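Long-range contacts in endostatin (Mus musculus, PDB 1KOE), which inhibits angiogenesis as the C-terminal fragment of the collagen XVIII alpha1 chain and serves as a heparin-binding domain: residues 44-49 and 129-134; 135-140 and 158-163. All coordinates share one frame; numbering follows the deposited sequence.

Contact 1: residues 44-49 and 129-134; sequences LSSRLQ and CETWRT
Leu-44 lies over one face of the Trp-132 indole while the carbonyl of Ser-45 takes the N-H at the ring's edge, so two successive residues of 44-49 hold the same ring in different ways. The leucine lays both methyls on that one face: CD1 stands almost squarely above the five-membered ring, 4.0 Å from its centroid in a CH-pi contact, and CD2 sits nearer the rim, 3.9 Å from CZ2 of Trp-132. CG anti to the carbonyl carbon (chi1 -59°) swings both methyls over the ring, while the backbone position itself sets CB of Leu-44 3.8 Å from NE1 of Trp-132. Leu-44 also touches Ile-20 and Ala-23 of helix 19-33.

The indole bond is short and straight: NE1 of Trp-132 reaches O of Ser-45 at 2.8 Å, with 169° at the hydrogen, and the oxygen lies in the ring plane. Together, the face and edge contacts should limit both slide and tilt of the ring, which also meets the ring of Trp-114.

One residue earlier, OG1 of Thr-131 is anti to its own backbone nitrogen and reaches into the type I turn 46-49. There it accepts from N of Arg-47 at 3.2 Å and packs on CB of Ser-46 at 3.3 Å. Neighbouring side chains of the short left-handed helical turn 129-132 thus serve successive sites on the loop.

Farther out, Arg-47 and Arg-133 lie at the exposed margin, NE of the first 5.6 Å from NH1 of the second. The buried part pairs its indole N-H and threonine oxygen with backbone groups, whereas the outer arginines would add positive potential to the surface, consistent with a heparin-binding domain.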
# COMPACT_ATOMS: atom_id res chain seq x y z
N LEU A 44 1.69 -4.81 -0.59
CA LEU A 44 0.88 -5.78 -1.32
C LEU A 44 1.20 -7.18 -0.82
O LEU A 44 2.32 -7.44 -0.38
CB LEU A 44 1.30 -5.77 -2.81
CG LEU A 44 1.22 -4.52 -3.70
CD1 LEU A 44 1.99 -4.71 -5.00
CD2 LEU A 44 -0.24 -4.21 -3.99
N SER A 45 0.20 -8.08 -0.85
CA SER A 45 0.47 -9.49 -0.55
C SER A 45 0.84 -10.08 -1.92
O SER A 45 0.45 -9.55 -2.97
CB SER A 45 -0.78 -10.20 -0.03
OG SER A 45 -0.97 -9.98 1.35
N SER A 46 1.59 -11.18 -1.94
CA SER A 46 1.95 -11.82 -3.20
C SER A 46 2.02 -13.33 -2.95
O SER A 46 1.77 -13.78 -1.84
CB SER A 46 3.27 -11.27 -3.77
OG SER A 46 4.35 -11.38 -2.83
N ARG A 47 2.36 -14.11 -3.97
CA ARG A 47 2.40 -15.56 -3.82
C ARG A 47 3.13 -16.11 -2.60
O ARG A 47 2.61 -16.98 -1.91
CB ARG A 47 2.95 -16.22 -5.10
CG ARG A 47 3.13 -17.74 -4.99
CD ARG A 47 3.25 -18.40 -6.37
NE ARG A 47 2.02 -18.21 -7.16
CZ ARG A 47 0.89 -18.92 -7.02
NH1 ARG A 47 0.80 -19.89 -6.11
NH2 ARG A 47 -0.18 -18.60 -7.75
N LEU A 48 4.32 -15.59 -2.32
CA LEU A 48 5.12 -16.07 -1.19
C LEU A 48 5.17 -15.12 0.00
O LEU A 48 5.88 -15.38 0.98
CB LEU A 48 6.55 -16.27 -1.67
CG LEU A 48 6.71 -17.25 -2.82
CD1 LEU A 48 8.14 -17.14 -3.31
CD2 LEU A 48 6.37 -18.67 -2.35
N GLN A 49 4.35 -14.09 -0.00
CA GLN A 49 4.43 -13.11 1.05
C GLN A 49 3.10 -12.52 1.48
O GLN A 49 2.34 -12.06 0.64
CB GLN A 49 5.34 -11.98 0.54
CG GLN A 49 5.42 -10.75 1.40
CD GLN A 49 6.56 -10.80 2.40
OE1 GLN A 49 7.69 -10.41 2.08
NE2 GLN A 49 6.26 -11.22 3.63
N CYS A 129 -4.39 -10.40 -8.69
CA CYS A 129 -4.03 -10.24 -10.09
C CYS A 129 -2.91 -11.18 -10.54
O CYS A 129 -1.98 -10.76 -11.21
CB CYS A 129 -3.68 -8.79 -10.39
SG CYS A 129 -5.09 -7.67 -10.11
N GLU A 130 -3.01 -12.45 -10.14
CA GLU A 130 -2.02 -13.47 -10.47
C GLU A 130 -0.64 -12.96 -10.05
O GLU A 130 0.32 -12.90 -10.84
CB GLU A 130 -2.14 -13.81 -11.95
CG GLU A 130 -3.56 -14.36 -12.24
CD GLU A 130 -3.93 -14.46 -13.71
OE1 GLU A 130 -3.03 -14.40 -14.59
OE2 GLU A 130 -5.14 -14.60 -13.99
N THR A 131 -0.57 -12.64 -8.76
CA THR A 131 0.60 -12.09 -8.11
C THR A 131 1.15 -10.87 -8.87
O THR A 131 2.35 -10.73 -9.11
CB THR A 131 1.65 -13.17 -7.68
OG1 THR A 131 2.61 -12.58 -6.78
CG2 THR A 131 2.36 -13.78 -8.86
N TRP A 132 0.22 -9.98 -9.21
CA TRP A 132 0.49 -8.70 -9.87
C TRP A 132 1.19 -8.81 -11.21
O TRP A 132 2.04 -7.99 -11.57
CB TRP A 132 1.24 -7.77 -8.90
CG TRP A 132 0.56 -7.77 -7.56
CD1 TRP A 132 1.00 -8.37 -6.41
CD2 TRP A 132 -0.75 -7.27 -7.27
NE1 TRP A 132 0.04 -8.28 -5.42
CE2 TRP A 132 -1.05 -7.61 -5.93
CE3 TRP A 132 -1.71 -6.57 -8.02
CZ2 TRP A 132 -2.27 -7.27 -5.32
CZ3 TRP A 132 -2.91 -6.23 -7.43
CH2 TRP A 132 -3.18 -6.59 -6.09
N ARG A 133 0.76 -9.80 -11.98
CA ARG A 133 1.33 -10.02 -13.29
C ARG A 133 0.35 -9.78 -14.44
O ARG A 133 0.77 -9.68 -15.60
CB ARG A 133 1.91 -11.44 -13.37
CG ARG A 133 3.16 -11.64 -12.53
CD ARG A 133 3.83 -12.98 -12.82
NE ARG A 133 5.07 -13.08 -12.06
CZ ARG A 133 5.37 -14.07 -11.23
NH1 ARG A 133 4.52 -15.09 -11.06
NH2 ARG A 133 6.46 -13.99 -10.46
N THR A 134 -0.92 -9.59 -14.14
CA THR A 134 -1.87 -9.39 -15.22
C THR A 134 -2.76 -8.18 -15.03
O THR A 134 -3.08 -7.80 -13.90
CB THR A 134 -2.78 -10.63 -15.38
OG1 THR A 134 -3.55 -10.51 -16.60
CG2 THR A 134 -3.73 -10.76 -14.19

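Contact 2: residues 135-140 and 158-163; sequences ETTGAT and SCHNSY
Ser-158 and Cys-159 each give a hydrogen bond to the 135-140 loop. The hydroxyl of Ser-158 donates through OG to O of Thr-137 at 2.8 Å, arriving well off the C=O axis, and N of Cys-159 donates to O of Ala-139 at 2.9 Å. Turned anti to its own backbone N (chi1 167°), OG of Ser-158 also accepts from N of His-160, an ST turn inside the type I turn 158-161. Asn-161 closes that turn: its backbone N and ND2 both donate to O of Ser-158.

These bonds sit where strand 140-145 begins and its antiparallel neighbour 155-158 ends, Thr-140 facing Ser-158 as a non-hydrogen-bonded pair whose side chains diverge. The sheet belongs to a domain whose family is grouped with the C-type lectins.

Weaker polar contacts flank the pair. CA of Ser-158 approaches O of Ala-139 at 3.4 Å, and the His-160 ring turns its edge to O of Glu-135, 3.1 Å from CD2. The Glu-135 carboxylate stands nearly upright to that ring; its OE1 is hydrogen-bonded to Ser-14, while OE2 is the oxygen nearer the ring.

Apolar packing fills in: CG2 of Thr-137 lies alongside CB of His-160 at 3.7 Å, and CB of Ala-139 rests 3.8 Å from SG of Cys-159.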
# COMPACT_ATOMS: atom_id res chain seq x y z
N GLU A 135 -3.13 -7.56 -16.14
CA GLU A 135 -4.05 -6.43 -16.12
C GLU A 135 -5.30 -6.76 -16.96
O GLU A 135 -6.05 -5.86 -17.37
CB GLU A 135 -3.37 -5.14 -16.61
CG GLU A 135 -2.84 -5.13 -18.06
CD GLU A 135 -2.60 -3.71 -18.54
OE1 GLU A 135 -1.65 -3.07 -18.04
OE2 GLU A 135 -3.38 -3.20 -19.38
N THR A 136 -5.55 -8.05 -17.17
CA THR A 136 -6.72 -8.49 -17.94
C THR A 136 -8.00 -8.10 -17.19
O THR A 136 -8.02 -8.08 -15.94
CB THR A 136 -6.68 -10.02 -18.18
OG1 THR A 136 -7.69 -10.38 -19.12
CG2 THR A 136 -6.91 -10.78 -16.89
N THR A 137 -9.09 -7.80 -17.92
CA THR A 137 -10.33 -7.38 -17.26
C THR A 137 -11.03 -8.43 -16.41
O THR A 137 -11.70 -8.09 -15.43
CB THR A 137 -11.37 -6.79 -18.22
OG1 THR A 137 -11.83 -7.80 -19.13
CG2 THR A 137 -10.80 -5.63 -19.01
N GLY A 138 -10.88 -9.70 -16.79
CA GLY A 138 -11.51 -10.78 -16.07
C GLY A 138 -10.86 -11.16 -14.76
O GLY A 138 -11.51 -11.76 -13.91
N ALA A 139 -9.58 -10.86 -14.58
CA ALA A 139 -8.92 -11.21 -13.33
C ALA A 139 -9.17 -10.13 -12.28
O ALA A 139 -9.41 -8.97 -12.64
CB ALA A 139 -7.43 -11.38 -13.56
N THR A 140 -9.11 -10.49 -10.99
CA THR A 140 -9.33 -9.51 -9.94
C THR A 140 -8.21 -9.42 -8.92
O THR A 140 -7.41 -10.35 -8.72
CB THR A 140 -10.65 -9.73 -9.15
OG1 THR A 140 -10.58 -10.95 -8.41
CG2 THR A 140 -11.86 -9.74 -10.09
N SER A 158 -11.43 -5.43 -10.88
CA SER A 158 -10.81 -5.90 -12.11
C SER A 158 -9.37 -5.38 -12.14
O SER A 158 -9.11 -4.19 -11.91
CB SER A 158 -11.54 -5.35 -13.33
OG SER A 158 -10.81 -5.55 -14.53
N CYS A 159 -8.46 -6.27 -12.54
CA CYS A 159 -7.05 -5.96 -12.63
C CYS A 159 -6.71 -4.92 -13.67
O CYS A 159 -5.59 -4.39 -13.70
CB CYS A 159 -6.26 -7.24 -12.86
SG CYS A 159 -6.43 -8.38 -11.46
N HIS A 160 -7.66 -4.63 -14.55
CA HIS A 160 -7.43 -3.64 -15.58
C HIS A 160 -7.50 -2.18 -15.05
O HIS A 160 -7.13 -1.23 -15.75
CB HIS A 160 -8.41 -3.86 -16.73
CG HIS A 160 -8.04 -3.10 -17.96
ND1 HIS A 160 -8.62 -1.90 -18.30
CD2 HIS A 160 -7.11 -3.35 -18.91
CE1 HIS A 160 -8.07 -1.45 -19.41
NE2 HIS A 160 -7.15 -2.31 -19.80
N ASN A 161 -7.99 -2.01 -13.82
CA ASN A 161 -8.06 -0.69 -13.20
C ASN A 161 -6.65 -0.19 -12.83
O ASN A 161 -5.78 -0.98 -12.45
CB ASN A 161 -8.88 -0.77 -11.91
CG ASN A 161 -10.38 -0.79 -12.16
OD1 ASN A 161 -10.96 0.20 -12.56
ND2 ASN A 161 -11.00 -1.93 -11.92
N SER A 162 -6.46 1.13 -12.92
CA SER A 162 -5.19 1.78 -12.55
C SER A 162 -5.46 2.44 -11.21
O SER A 162 -6.15 3.46 -11.14
CB SER A 162 -4.77 2.82 -13.59
OG SER A 162 -4.22 2.20 -14.75
N TYR A 163 -4.93 1.83 -10.14
CA TYR A 163 -5.12 2.27 -8.77
C TYR A 163 -3.80 2.72 -8.11
O TYR A 163 -2.71 2.54 -8.65
CB TYR A 163 -5.69 1.09 -7.94
CG TYR A 163 -7.16 0.75 -8.18
CD1 TYR A 163 -8.03 1.65 -8.81
CD2 TYR A 163 -7.68 -0.46 -7.72
CE1 TYR A 163 -9.39 1.36 -8.96
CE2 TYR A 163 -9.02 -0.76 -7.87
CZ TYR A 163 -9.87 0.16 -8.49
OH TYR A 163 -11.20 -0.16 -8.63

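How the contacts relate
Contacts 1 and 2 follow one another along the chain and are joined covalently: SG of Cys-129 and SG of Cys-159 form a disulfide at 2.0 Å, fastening the left-handed helical turn of contact 1 to the 158-163 segment of contact 2. Beside it, N of Cys-129 and O of Thr-140 are 3.0 Å apart, probably a hydrogen bond. CG2 of Thr-134 packs on CB of Ala-139 at 3.8 Å. The centres are about 13 Å apart, on the same side of the chain's centre. Contact 1 is largely buried, about 13 Å from the chain's centre, whereas contact 2 is mostly surface, about 17 Å from it.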